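Local coordinates for protein catalase (Bacillus pumilus, PDB 4QOL) that breaks down hydrogen peroxide to water and oxygen at its heme, and also shows peroxidase-like reactivity with phenolic substrates, at residues M177-F182 and E468-R473; P281-S286 and F422-E427; A446-V451 and D476-D481. All coordinates share one frame; numbering follows the deposited sequence.

Contact 1 of 3, residues M177-F182 and E468-R473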
ATOM      1  N   MET A 177     -15.769 -15.714  30.874  1.00 15.40           N
ATOM      2  CA  MET A 177     -14.601 -16.005  30.109  1.00 16.88           C
ATOM      3  C   MET A 177     -13.347 -16.161  30.952  1.00 16.46           C
ATOM      4  O   MET A 177     -12.535 -17.072  30.725  1.00 18.16           O
ATOM      5  CB  MET A 177     -14.371 -14.951  29.043  1.00 17.52           C
ATOM      6  CG  MET A 177     -13.141 -15.199  28.197  1.00 18.26           C
ATOM      7  SD  MET A 177     -13.436 -16.584  27.083  1.00 19.84           S
ATOM      8  CE  MET A 177     -12.208 -16.256  25.797  1.00 17.22           C
ATOM      9  N   LEU A 178     -13.177 -15.240  31.867  1.00 16.12           N
ATOM     10  CA  LEU A 178     -11.949 -15.243  32.677  1.00 15.93           C
ATOM     11  C   LEU A 178     -11.887 -16.494  33.560  1.00 15.97           C
ATOM     12  O   LEU A 178     -10.830 -17.054  33.890  1.00 18.06           O
ATOM     13  CB  LEU A 178     -11.887 -14.011  33.514  1.00 16.07           C
ATOM     14  CG  LEU A 178     -11.772 -12.726  32.698  1.00 17.97           C
ATOM     15  CD1 LEU A 178     -11.894 -11.506  33.600  1.00 19.01           C
ATOM     16  CD2 LEU A 178     -10.420 -12.685  32.008  1.00 18.79           C
ATOM     17  N   THR A 179     -13.056 -17.003  33.931  1.00 15.41           N
ATOM     18  CA  THR A 179     -13.141 -18.254  34.686  1.00 15.57           C
ATOM     19  C   THR A 179     -12.715 -19.512  33.895  1.00 16.75           C
ATOM     20  O   THR A 179     -12.237 -20.493  34.500  1.00 18.22           O
ATOM     21  CB  THR A 179     -14.566 -18.423  35.263  1.00 14.95           C
ATOM     22  OG1 THR A 179     -14.868 -17.259  36.060  1.00 15.82           O
ATOM     23  CG2 THR A 179     -14.717 -19.679  36.081  1.00 15.73           C
ATOM     24  N   TRP A 180     -12.832 -19.466  32.554  1.00 17.71           N
ATOM     25  CA  TRP A 180     -12.222 -20.463  31.697  1.00 16.41           C
ATOM     26  C   TRP A 180     -10.752 -20.204  31.379  1.00 16.96           C
ATOM     27  O   TRP A 180      -9.950 -21.102  31.456  1.00 16.59           O
ATOM     28  CB  TRP A 180     -12.989 -20.536  30.328  1.00 18.42           C
ATOM     29  CG  TRP A 180     -14.296 -21.127  30.327  1.00 18.90           C
ATOM     30  CD1 TRP A 180     -15.463 -20.588  30.823  1.00 20.03           C
ATOM     31  CD2 TRP A 180     -14.675 -22.370  29.718  1.00 18.02           C
ATOM     32  NE1 TRP A 180     -16.476 -21.385  30.545  1.00 19.18           N
ATOM     33  CE2 TRP A 180     -16.041 -22.510  29.903  1.00 18.57           C
ATOM     34  CE3 TRP A 180     -13.979 -23.393  29.094  1.00 18.24           C
ATOM     35  CZ2 TRP A 180     -16.770 -23.624  29.438  1.00 19.06           C
ATOM     36  CZ3 TRP A 180     -14.715 -24.509  28.641  1.00 17.80           C
ATOM     37  CH2 TRP A 180     -16.063 -24.602  28.814  1.00 18.44           C
ATOM     38  N   LEU A 181     -10.447 -18.963  31.003  1.00 16.05           N
ATOM     39  CA  LEU A 181      -9.095 -18.566  30.584  1.00 16.44           C
ATOM     40  C   LEU A 181      -8.058 -18.766  31.686  1.00 17.08           C
ATOM     41  O   LEU A 181      -6.890 -19.060  31.375  1.00 15.87           O
ATOM     42  CB  LEU A 181      -9.092 -17.111  30.174  1.00 16.66           C
ATOM     43  CG  LEU A 181      -7.791 -16.606  29.549  1.00 16.44           C
ATOM     44  CD1 LEU A 181      -7.363 -17.401  28.323  1.00 17.09           C
ATOM     45  CD2 LEU A 181      -7.932 -15.105  29.195  1.00 16.10           C
ATOM     46  N   PHE A 182      -8.455 -18.620  32.975  1.00 17.59           N
ATOM     47  CA  PHE A 182      -7.443 -18.795  34.031  1.00 18.14           C
ATOM     48  C   PHE A 182      -7.515 -20.177  34.667  1.00 18.14           C
ATOM     49  O   PHE A 182      -6.768 -20.451  35.590  1.00 17.42           O
ATOM     50  CB  PHE A 182      -7.511 -17.647  35.036  1.00 17.95           C
ATOM     51  CG  PHE A 182      -6.906 -16.410  34.533  1.00 18.21           C
ATOM     52  CD1 PHE A 182      -5.558 -16.182  34.703  1.00 17.70           C
ATOM     53  CD2 PHE A 182      -7.635 -15.495  33.810  1.00 17.56           C
ATOM     54  CE1 PHE A 182      -4.960 -15.057  34.189  1.00 18.86           C
ATOM     55  CE2 PHE A 182      -7.028 -14.331  33.317  1.00 18.25           C
ATOM     56  CZ  PHE A 182      -5.707 -14.098  33.538  1.00 17.35           C
ATOM     57  N   GLU A 468     -19.460 -17.368  45.994  1.00 21.93           N
ATOM     58  CA  GLU A 468     -18.821 -16.797  47.207  1.00 23.43           C
ATOM     59  C   GLU A 468     -17.544 -17.510  47.595  1.00 23.26           C
ATOM     60  O   GLU A 468     -16.649 -16.850  48.089  1.00 22.10           O
ATOM     61  CB  GLU A 468     -19.709 -16.802  48.472  1.00 30.29           C
ATOM     62  CG  GLU A 468     -20.458 -18.091  48.832  1.00 38.56           C
ATOM     63  CD  GLU A 468     -21.284 -17.946  50.129  1.00 46.66           C
ATOM     64  OE1 GLU A 468     -20.966 -17.055  50.964  1.00 51.48           O
ATOM     65  OE2 GLU A 468     -22.252 -18.722  50.334  1.00 54.93           O
ATOM     66  N   ASP A 469     -17.464 -18.833  47.378  1.00 21.94           N
ATOM     67  CA  ASP A 469     -16.252 -19.602  47.657  1.00 24.31           C
ATOM     68  C   ASP A 469     -15.089 -19.194  46.704  1.00 22.91           C
ATOM     69  O   ASP A 469     -13.969 -18.951  47.148  1.00 22.76           O
ATOM     70  CB  ASP A 469     -16.519 -21.109  47.535  1.00 26.53           C
ATOM     71  CG  ASP A 469     -15.294 -21.975  47.897  1.00 32.68           C
ATOM     72  OD1 ASP A 469     -14.838 -21.950  49.092  1.00 40.40           O
ATOM     73  OD2 ASP A 469     -14.778 -22.737  47.019  1.00 33.14           O
ATOM     74  N   TYR A 470     -15.418 -19.088  45.406  1.00 21.63           N
ATOM     75  CA  TYR A 470     -14.493 -18.580  44.388  1.00 19.52           C
ATOM     76  C   TYR A 470     -13.906 -17.261  44.856  1.00 18.74           C
ATOM     77  O   TYR A 470     -12.688 -17.113  44.946  1.00 18.77           O
ATOM     78  CB  TYR A 470     -15.342 -18.453  43.115  1.00 18.38           C
ATOM     79  CG  TYR A 470     -14.650 -18.072  41.782  1.00 17.91           C
ATOM     80  CD1 TYR A 470     -13.273 -17.943  41.664  1.00 17.45           C
ATOM     81  CD2 TYR A 470     -15.428 -17.938  40.626  1.00 17.57           C
ATOM     82  CE1 TYR A 470     -12.692 -17.612  40.478  1.00 17.50           C
ATOM     83  CE2 TYR A 470     -14.846 -17.625  39.420  1.00 17.00           C
ATOM     84  CZ  TYR A 470     -13.479 -17.471  39.342  1.00 16.45           C
ATOM     85  OH  TYR A 470     -12.900 -17.201  38.093  1.00 17.41           O
ATOM     86  N   GLY A 471     -14.760 -16.271  45.101  1.00 18.85           N
ATOM     87  CA  GLY A 471     -14.263 -14.934  45.490  1.00 20.01           C
ATOM     88  C   GLY A 471     -13.504 -14.885  46.785  1.00 20.66           C
ATOM     89  O   GLY A 471     -12.455 -14.238  46.881  1.00 20.87           O
ATOM     90  N   GLN A 472     -14.017 -15.608  47.800  1.00 22.23           N
ATOM     91  CA  GLN A 472     -13.308 -15.652  49.106  1.00 22.89           C
ATOM     92  C   GLN A 472     -11.937 -16.324  49.038  1.00 21.68           C
ATOM     93  O   GLN A 472     -10.987 -15.813  49.646  1.00 20.01           O
ATOM     94  CB  GLN A 472     -14.213 -16.341  50.157  1.00 23.67           C
ATOM     95  CG  GLN A 472     -13.610 -16.240  51.562  1.00 24.02           C
ATOM     96  CD  GLN A 472     -13.585 -14.805  52.057  1.00 24.50           C
ATOM     97  OE1 GLN A 472     -14.652 -14.200  52.272  1.00 26.13           O
ATOM     98  NE2 GLN A 472     -12.391 -14.264  52.294  1.00 25.53           N
ATOM     99  N   ARG A 473     -11.826 -17.439  48.319  1.00 21.72           N
ATOM    100  CA  ARG A 473     -10.575 -18.128  48.092  1.00 23.82           C
ATOM    101  C   ARG A 473      -9.575 -17.226  47.410  1.00 24.11           C
ATOM    102  O   ARG A 473      -8.389 -17.214  47.751  1.00 22.77           O
ATOM    103  CB  ARG A 473     -10.765 -19.423  47.279  1.00 24.95           C
ATOM    104  CG  ARG A 473     -11.343 -20.547  48.115  1.00 26.48           C
ATOM    105  CD  ARG A 473     -11.697 -21.809  47.349  1.00 28.18           C
ATOM    106  NE  ARG A 473     -10.537 -22.565  46.943  1.00 29.55           N
ATOM    107  CZ  ARG A 473     -10.555 -23.865  46.641  1.00 30.72           C
ATOM    108  NH1 ARG A 473     -11.664 -24.567  46.673  1.00 32.38           N
ATOM    109  NH2 ARG A 473      -9.439 -24.455  46.259  1.00 35.32           N
TER
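Y470 and T179 meet through their hydroxyls, the tyrosine spanning almost the whole gap between helix 468-478 and helix 175-181. The two backbones stay well apart, with T179 CA and Y470 CA 9.8 Å from each other, so a long side chain is needed on one side. The tyrosine CB already points toward 177-182, and CG anti to the backbone N (chi1 -174°) carries the ring on to T179. The base of the ring makes no touch with 177-182, and contact begins at CE2, next to the hydroxyl-bearing CZ. There CE2 lies 3.4 Å from T179 OG1 and 3.9 Å from T179 CG2. CZ comes next, 3.6 Å from T179 OG1, which sits in the plane of the ring at its edge. At the end, OH gives its proton to T179 OG1 over 2.8 Å and also rests 3.5 Å from T179 CB. The threonine is set up to receive it: OG1 lies beside its own backbone N (chi1 -56°), where it can donate in turn to the carbonyl oxygen of T175 one helical turn back. T179 OG1 thus takes one proton and gives one, a buried hydroxyl used in both directions. Further back, the ring of Y470 stacks with that of Y429, and L440 touches the same side chain, while A425 and K428 pack on T179. The bond therefore joins helix 175-181 of the catalase core to helix 468-478 of the C-terminal helical region, with helices 423-431 and 434-448 packed about it.

Contact 2 of 3, residues P281-S286 and F422-E427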
ATOM      1  N   PRO A 281     -22.714 -14.001  23.551  1.00 14.05           N
ATOM      2  CA  PRO A 281     -21.557 -14.902  23.420  1.00 13.70           C
ATOM      3  C   PRO A 281     -20.695 -15.007  24.704  1.00 13.85           C
ATOM      4  O   PRO A 281     -19.731 -15.726  24.680  1.00 14.21           O
ATOM      5  CB  PRO A 281     -20.776 -14.271  22.282  1.00 12.54           C
ATOM      6  CG  PRO A 281     -21.007 -12.808  22.474  1.00 13.71           C
ATOM      7  CD  PRO A 281     -22.460 -12.689  22.962  1.00 13.21           C
ATOM      8  N   THR A 282     -21.115 -14.383  25.792  1.00 14.45           N
ATOM      9  CA  THR A 282     -20.588 -14.655  27.104  1.00 14.84           C
ATOM     10  C   THR A 282     -21.312 -15.830  27.788  1.00 15.89           C
ATOM     11  O   THR A 282     -20.971 -16.188  28.904  1.00 16.89           O
ATOM     12  CB  THR A 282     -20.632 -13.463  28.071  1.00 16.08           C
ATOM     13  OG1 THR A 282     -21.998 -13.177  28.414  1.00 16.76           O
ATOM     14  CG2 THR A 282     -19.923 -12.281  27.495  1.00 17.79           C
ATOM     15  N   LYS A 283     -22.278 -16.465  27.085  1.00 17.06           N
ATOM     16  CA  LYS A 283     -23.063 -17.576  27.600  1.00 16.36           C
ATOM     17  C   LYS A 283     -22.799 -18.845  26.806  1.00 16.91           C
ATOM     18  O   LYS A 283     -22.698 -18.806  25.567  1.00 16.40           O
ATOM     19  CB  LYS A 283     -24.577 -17.268  27.492  1.00 15.89           C
ATOM     20  CG  LYS A 283     -25.003 -16.002  28.184  1.00 16.94           C
ATOM     21  CD  LYS A 283     -24.935 -16.168  29.699  1.00 17.84           C
ATOM     22  CE  LYS A 283     -25.342 -14.933  30.474  1.00 17.87           C
ATOM     23  NZ  LYS A 283     -24.300 -13.870  30.388  1.00 17.25           N
ATOM     24  N   THR A 284     -22.853 -19.982  27.484  1.00 17.11           N
ATOM     25  CA  THR A 284     -23.027 -21.312  26.869  1.00 17.04           C
ATOM     26  C   THR A 284     -24.465 -21.790  27.054  1.00 18.55           C
ATOM     27  O   THR A 284     -25.262 -21.190  27.804  1.00 18.02           O
ATOM     28  CB  THR A 284     -22.117 -22.357  27.479  1.00 17.56           C
ATOM     29  OG1 THR A 284     -22.318 -22.423  28.900  1.00 19.49           O
ATOM     30  CG2 THR A 284     -20.662 -22.010  27.194  1.00 17.95           C
ATOM     31  N   TRP A 285     -24.790 -22.844  26.304  1.00 17.55           N
ATOM     32  CA  TRP A 285     -26.057 -23.531  26.488  1.00 18.22           C
ATOM     33  C   TRP A 285     -25.803 -24.815  27.213  1.00 19.19           C
ATOM     34  O   TRP A 285     -24.894 -25.591  26.865  1.00 18.91           O
ATOM     35  CB  TRP A 285     -26.707 -23.874  25.114  1.00 17.33           C
ATOM     36  CG  TRP A 285     -27.032 -22.764  24.206  1.00 16.25           C
ATOM     37  CD1 TRP A 285     -27.138 -21.447  24.478  1.00 16.01           C
ATOM     38  CD2 TRP A 285     -27.434 -22.934  22.823  1.00 15.86           C
ATOM     39  NE1 TRP A 285     -27.522 -20.758  23.330  1.00 16.77           N
ATOM     40  CE2 TRP A 285     -27.727 -21.662  22.302  1.00 15.54           C
ATOM     41  CE3 TRP A 285     -27.548 -24.062  21.984  1.00 16.62           C
ATOM     42  CZ2 TRP A 285     -28.099 -21.451  20.928  1.00 15.62           C
ATOM     43  CZ3 TRP A 285     -27.909 -23.890  20.688  1.00 16.76           C
ATOM     44  CH2 TRP A 285     -28.207 -22.584  20.147  1.00 16.05           C
ATOM     45  N   SER A 286     -26.746 -25.148  28.094  1.00 19.87           N
ATOM     46  CA  SER A 286     -26.689 -26.432  28.796  1.00 21.16           C
ATOM     47  C   SER A 286     -26.636 -27.623  27.881  1.00 19.89           C
ATOM     48  O   SER A 286     -27.470 -27.734  26.982  1.00 22.85           O
ATOM     49  CB  SER A 286     -27.900 -26.573  29.715  1.00 21.29           C
ATOM     50  OG  SER A 286     -27.962 -27.909  30.189  1.00 22.38           O
ATOM     51  N   PHE A 422     -22.942 -12.974  35.968  1.00 19.02           N
ATOM     52  CA  PHE A 422     -22.244 -13.808  36.976  1.00 18.79           C
ATOM     53  C   PHE A 422     -22.676 -15.258  37.122  1.00 19.16           C
ATOM     54  O   PHE A 422     -21.901 -16.082  37.589  1.00 19.98           O
ATOM     55  CB  PHE A 422     -22.228 -13.113  38.333  1.00 18.38           C
ATOM     56  CG  PHE A 422     -21.809 -11.708  38.269  1.00 17.92           C
ATOM     57  CD1 PHE A 422     -20.473 -11.394  38.080  1.00 17.59           C
ATOM     58  CD2 PHE A 422     -22.720 -10.663  38.320  1.00 18.64           C
ATOM     59  CE1 PHE A 422     -20.051 -10.097  38.025  1.00 18.39           C
ATOM     60  CE2 PHE A 422     -22.303  -9.341  38.205  1.00 17.71           C
ATOM     61  CZ  PHE A 422     -20.946  -9.059  38.038  1.00 17.77           C
ATOM     62  N   LYS A 423     -23.898 -15.595  36.702  1.00 18.56           N
ATOM     63  CA  LYS A 423     -24.414 -16.891  36.976  1.00 21.70           C
ATOM     64  C   LYS A 423     -23.630 -18.041  36.375  1.00 21.17           C
ATOM     65  O   LYS A 423     -23.279 -18.976  37.066  1.00 20.91           O
ATOM     66  CB  LYS A 423     -25.893 -16.978  36.549  1.00 23.73           C
ATOM     67  CG  LYS A 423     -26.469 -18.344  36.836  1.00 30.28           C
ATOM     68  CD  LYS A 423     -27.995 -18.386  36.718  1.00 34.34           C
ATOM     69  CE  LYS A 423     -28.444 -19.818  36.490  1.00 38.13           C
ATOM     70  NZ  LYS A 423     -29.933 -19.923  36.420  1.00 40.84           N
ATOM     71  N   GLN A 424     -23.389 -17.997  35.062  1.00 21.64           N
ATOM     72  CA  GLN A 424     -22.659 -19.094  34.434  1.00 21.10           C
ATOM     73  C   GLN A 424     -21.211 -19.196  34.880  1.00 20.14           C
ATOM     74  O   GLN A 424     -20.655 -20.295  34.864  1.00 19.92           O
ATOM     75  CB  GLN A 424     -22.744 -18.950  32.900  1.00 20.10           C
ATOM     76  CG  GLN A 424     -24.147 -19.167  32.372  1.00 18.11           C
ATOM     77  CD  GLN A 424     -24.168 -19.476  30.900  1.00 17.39           C
ATOM     78  OE1 GLN A 424     -23.148 -19.378  30.219  1.00 15.65           O
ATOM     79  NE2 GLN A 424     -25.335 -19.958  30.387  1.00 16.27           N
ATOM     80  N   ALA A 425     -20.577 -18.080  35.254  1.00 18.22           N
ATOM     81  CA  ALA A 425     -19.215 -18.111  35.813  1.00 18.40           C
ATOM     82  C   ALA A 425     -19.226 -18.935  37.105  1.00 19.17           C
ATOM     83  O   ALA A 425     -18.302 -19.697  37.335  1.00 20.93           O
ATOM     84  CB  ALA A 425     -18.707 -16.731  36.084  1.00 18.31           C
ATOM     85  N   GLY A 426     -20.244 -18.748  37.907  1.00 19.94           N
ATOM     86  CA  GLY A 426     -20.370 -19.526  39.155  1.00 18.08           C
ATOM     87  C   GLY A 426     -20.590 -21.001  38.824  1.00 18.87           C
ATOM     88  O   GLY A 426     -20.056 -21.882  39.514  1.00 20.41           O
ATOM     89  N   GLU A 427     -21.425 -21.292  37.815  1.00 18.24           N
ATOM     90  CA  GLU A 427     -21.660 -22.677  37.434  1.00 19.43           C
ATOM     91  C   GLU A 427     -20.425 -23.347  36.929  1.00 22.39           C
ATOM     92  O   GLU A 427     -20.141 -24.500  37.278  1.00 22.95           O
ATOM     93  CB  GLU A 427     -22.815 -22.758  36.387  1.00 20.47           C
ATOM     94  CG  GLU A 427     -24.148 -22.271  36.927  1.00 21.09           C
ATOM     95  CD  GLU A 427     -25.243 -22.118  35.888  1.00 21.45           C
ATOM     96  OE1 GLU A 427     -26.443 -22.210  36.291  1.00 25.89           O
ATOM     97  OE2 GLU A 427     -24.990 -21.816  34.674  1.00 23.08           O
TER
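Near the start of helix 423-431, Q424 docks its side-chain amide on T284 in the loop that joins strands 258-267 and 293-302. Both ends of the amide are used, and both on one residue. T284 N donates to Q424 OE1 over 2.8 Å, nearly straight (158° at the hydrogen), coming in the carbonyl plane onto a lone pair. In return Q424 NE2 donates to T284 O over 2.9 Å, in the plane of its own amide but tilted 26° from the plane of the T284 carbonyl. The glutamine reaches this far because its CB points at the loop and the chain runs on extended beyond CG (chi2 -161°). With both ends bonded, the rotation of the amide is fixed, OE1 facing the N-H and NE2 the carbonyl. K283 fills in beside the pair: its CA lies 3.2 Å from Q424 OE1, and its CD sits over the amide carbon, 3.6 Å from Q424 CD. Bends at chi2 and chi4 then turn K283 NZ aside to T282 OG1, 3.1 Å away; the ammonium also forms a salt bridge with D280 and bonds the carbonyl oxygens of P419 and N420, just ahead of the helix. Without the amide, as with an alanine here, the N-H and carbonyl of T284 would probably lose their mates and K283 CD the flat surface it lies over. The arrangement copies, with a side chain, what an antiparallel neighbour does at a hydrogen-bonded pair, where the N-H and C=O of one extended residue are both engaged by a single partner.

Contact 3 of 3, residues A446-V451 and D476-D481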
ATOM      1  N   ALA A 446      -1.471 -15.217  40.639  1.00 17.47           N
ATOM      2  CA  ALA A 446      -0.214 -14.832  40.015  1.00 17.90           C
ATOM      3  C   ALA A 446      -0.393 -13.639  39.079  1.00 18.24           C
ATOM      4  O   ALA A 446       0.498 -12.836  38.916  1.00 21.81           O
ATOM      5  CB  ALA A 446       0.397 -15.998  39.262  1.00 18.83           C
ATOM      6  N   ASP A 447      -1.557 -13.593  38.416  1.00 17.46           N
ATOM      7  CA  ASP A 447      -1.867 -12.508  37.510  1.00 17.14           C
ATOM      8  C   ASP A 447      -2.276 -11.202  38.150  1.00 17.68           C
ATOM      9  O   ASP A 447      -2.009 -10.116  37.610  1.00 18.39           O
ATOM     10  CB  ASP A 447      -2.985 -12.966  36.538  1.00 18.41           C
ATOM     11  CG  ASP A 447      -2.686 -12.583  35.075  1.00 20.52           C
ATOM     12  OD1 ASP A 447      -1.632 -13.011  34.572  1.00 24.39           O
ATOM     13  OD2 ASP A 447      -3.434 -11.758  34.528  1.00 17.43           O
ATOM     14  N   LEU A 448      -2.965 -11.309  39.297  1.00 17.55           N
ATOM     15  CA  LEU A 448      -3.572 -10.158  39.962  1.00 18.15           C
ATOM     16  C   LEU A 448      -2.653  -9.508  41.007  1.00 18.77           C
ATOM     17  O   LEU A 448      -2.902  -8.388  41.435  1.00 19.35           O
ATOM     18  CB  LEU A 448      -4.871 -10.584  40.638  1.00 18.11           C
ATOM     19  CG  LEU A 448      -6.060 -10.620  39.655  1.00 17.89           C
ATOM     20  CD1 LEU A 448      -7.184 -11.426  40.197  1.00 19.55           C
ATOM     21  CD2 LEU A 448      -6.590  -9.223  39.346  1.00 17.97           C
ATOM     22  N   LYS A 449      -1.713 -10.265  41.501  1.00 20.39           N
ATOM     23  CA  LYS A 449      -0.974  -9.845  42.733  1.00 22.14           C
ATOM     24  C   LYS A 449      -0.288  -8.517  42.597  1.00 21.34           C
ATOM     25  O   LYS A 449      -0.158  -7.791  43.576  1.00 22.32           O
ATOM     26  CB  LYS A 449       0.001 -10.912  43.130  1.00 25.19           C
ATOM     27  CG  LYS A 449       1.087 -11.101  42.116  1.00 29.15           C
ATOM     28  CD  LYS A 449       2.095 -12.140  42.595  1.00 35.48           C
ATOM     29  CE  LYS A 449       3.394 -12.054  41.809  1.00 41.84           C
ATOM     30  NZ  LYS A 449       3.955 -13.425  41.631  1.00 48.45           N
ATOM     31  N   GLY A 450       0.100  -8.117  41.397  1.00 22.06           N
ATOM     32  CA  GLY A 450       0.714  -6.775  41.189  1.00 22.94           C
ATOM     33  C   GLY A 450      -0.147  -5.632  40.677  1.00 23.04           C
ATOM     34  O   GLY A 450       0.351  -4.509  40.443  1.00 22.76           O
ATOM     35  N   VAL A 451      -1.432  -5.868  40.494  1.00 21.50           N
ATOM     36  CA  VAL A 451      -2.287  -4.842  39.917  1.00 21.61           C
ATOM     37  C   VAL A 451      -2.779  -3.872  40.989  1.00 21.82           C
ATOM     38  O   VAL A 451      -2.772  -4.181  42.188  1.00 22.39           O
ATOM     39  CB  VAL A 451      -3.495  -5.430  39.136  1.00 22.91           C
ATOM     40  CG1 VAL A 451      -3.065  -6.612  38.284  1.00 22.02           C
ATOM     41  CG2 VAL A 451      -4.666  -5.744  40.000  1.00 22.73           C
ATOM     42  N   ASP A 476      -8.399 -14.503  49.760  1.00 21.86           N
ATOM     43  CA  ASP A 476      -7.511 -15.087  50.752  1.00 21.17           C
ATOM     44  C   ASP A 476      -6.124 -15.234  50.173  1.00 21.35           C
ATOM     45  O   ASP A 476      -5.113 -14.875  50.789  1.00 22.22           O
ATOM     46  CB  ASP A 476      -8.038 -16.466  51.182  1.00 22.23           C
ATOM     47  CG  ASP A 476      -9.312 -16.386  52.062  1.00 23.16           C
ATOM     48  OD1 ASP A 476      -9.735 -15.281  52.495  1.00 24.30           O
ATOM     49  OD2 ASP A 476      -9.849 -17.465  52.382  1.00 26.13           O
ATOM     50  N   SER A 477      -6.065 -15.769  48.955  1.00 21.90           N
ATOM     51  CA  SER A 477      -4.787 -16.080  48.302  1.00 21.95           C
ATOM     52  C   SER A 477      -4.014 -14.784  47.971  1.00 23.75           C
ATOM     53  O   SER A 477      -2.786 -14.698  48.095  1.00 19.90           O
ATOM     54  CB  SER A 477      -5.091 -16.973  47.093  1.00 23.45           C
ATOM     55  OG  SER A 477      -3.913 -17.257  46.360  1.00 28.72           O
ATOM     56  N   LEU A 478      -4.753 -13.723  47.664  1.00 23.29           N
ATOM     57  CA  LEU A 478      -4.187 -12.383  47.471  1.00 24.56           C
ATOM     58  C   LEU A 478      -3.880 -11.549  48.749  1.00 23.75           C
ATOM     59  O   LEU A 478      -3.334 -10.437  48.634  1.00 23.27           O
ATOM     60  CB  LEU A 478      -5.071 -11.578  46.496  1.00 23.45           C
ATOM     61  CG  LEU A 478      -5.005 -12.003  45.043  1.00 21.75           C
ATOM     62  CD1 LEU A 478      -6.208 -11.409  44.310  1.00 21.71           C
ATOM     63  CD2 LEU A 478      -3.683 -11.614  44.372  1.00 20.80           C
ATOM     64  N   GLY A 479      -4.314 -12.028  49.931  1.00 22.42           N
ATOM     65  CA  GLY A 479      -4.187 -11.278  51.171  1.00 23.54           C
ATOM     66  C   GLY A 479      -5.091 -10.045  51.221  1.00 23.40           C
ATOM     67  O   GLY A 479      -4.734  -9.081  51.873  1.00 25.15           O
ATOM     68  N   VAL A 480      -6.225 -10.067  50.519  1.00 22.41           N
ATOM     69  CA  VAL A 480      -7.147  -8.941  50.522  1.00 23.79           C
ATOM     70  C   VAL A 480      -8.332  -9.195  51.424  1.00 22.95           C
ATOM     71  O   VAL A 480      -8.995 -10.266  51.399  1.00 24.93           O
ATOM     72  CB  VAL A 480      -7.718  -8.648  49.110  1.00 22.86           C
ATOM     73  CG1 VAL A 480      -8.689  -7.483  49.159  1.00 23.26           C
ATOM     74  CG2 VAL A 480      -6.573  -8.304  48.213  1.00 22.80           C
ATOM     75  N   ASP A 481      -8.554  -8.191  52.267  1.00 23.81           N
ATOM     76  CA  ASP A 481      -9.608  -8.269  53.307  1.00 24.58           C
ATOM     77  C   ASP A 481     -10.878  -7.765  52.720  1.00 26.18           C
ATOM     78  O   ASP A 481     -10.978  -6.576  52.412  1.00 30.51           O
ATOM     79  CB  ASP A 481      -9.189  -7.397  54.502  1.00 24.97           C
ATOM     80  CG  ASP A 481     -10.250  -7.333  55.586  1.00 27.52           C
ATOM     81  OD1 ASP A 481     -11.323  -7.943  55.466  1.00 27.61           O
ATOM     82  OD2 ASP A 481      -9.969  -6.634  56.595  1.00 34.47           O
TER
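L478 carries this contact alone on its side, its two methyls resting on the consecutive residues L448 and K449. CD2 presses on backbone more than on side chain, 3.6 Å from K449 CA and 3.7 Å from K449 N. CB of the same lysine is 4.0 Å from L478 CD2, but the rest of that chain leads away. The other branch, CD1, comes within 4.0 Å of L448 CB, which L478 CD2 borders as well. L478 CG lies beside its own backbone N (chi1 -72°), which turns the branched end toward 446-451.

Both backbones turn close by. On one side L448 begins a type I beta turn closed by V451 N bonding to L448 O over 3.1 Å; on the other, G479 ends helix 468-478 in a Schellman motif, taking a positive phi of 69°. Further out, L448 packs on W165 and A459, L478 also touches T445, and S477 OG hydrogen-bonds with T445 OG1, tying the two helices together one residue before the leucine.

No hydrogen bond or charge pair crosses between 446-451 and 476-481. The contact is held by van der Waals touch and by burial of part of an aliphatic side chain, an interaction with little demand on direction; shape and the burial of the L478 methyls are what it contributes, and a polar link between the two helices is made beside it by S477 and T445.

Overall arrangement
Contact 1 lies between the other two, its centre 13 Å from each, whereas the centres of contacts 2 and 3 are 25 Å apart and their nearest atoms about 13 Å. It touches both: T179 CG2 packs 3.8 Å from A425 O of contact 2, and F182 CZ lies 3.4 Å from D447 OD2 of contact 3. Contacts 1 and 3 share helix 468-478. Contacts 1 and 2 each join the catalase core to the C-terminal helices, while contact 3 ties those helices to one another at the outer end. The side chain of T282, in the loop of contact 2, is about 10 Å from a bound heme, so the contact lies near the heme pocket without touching the cofactor.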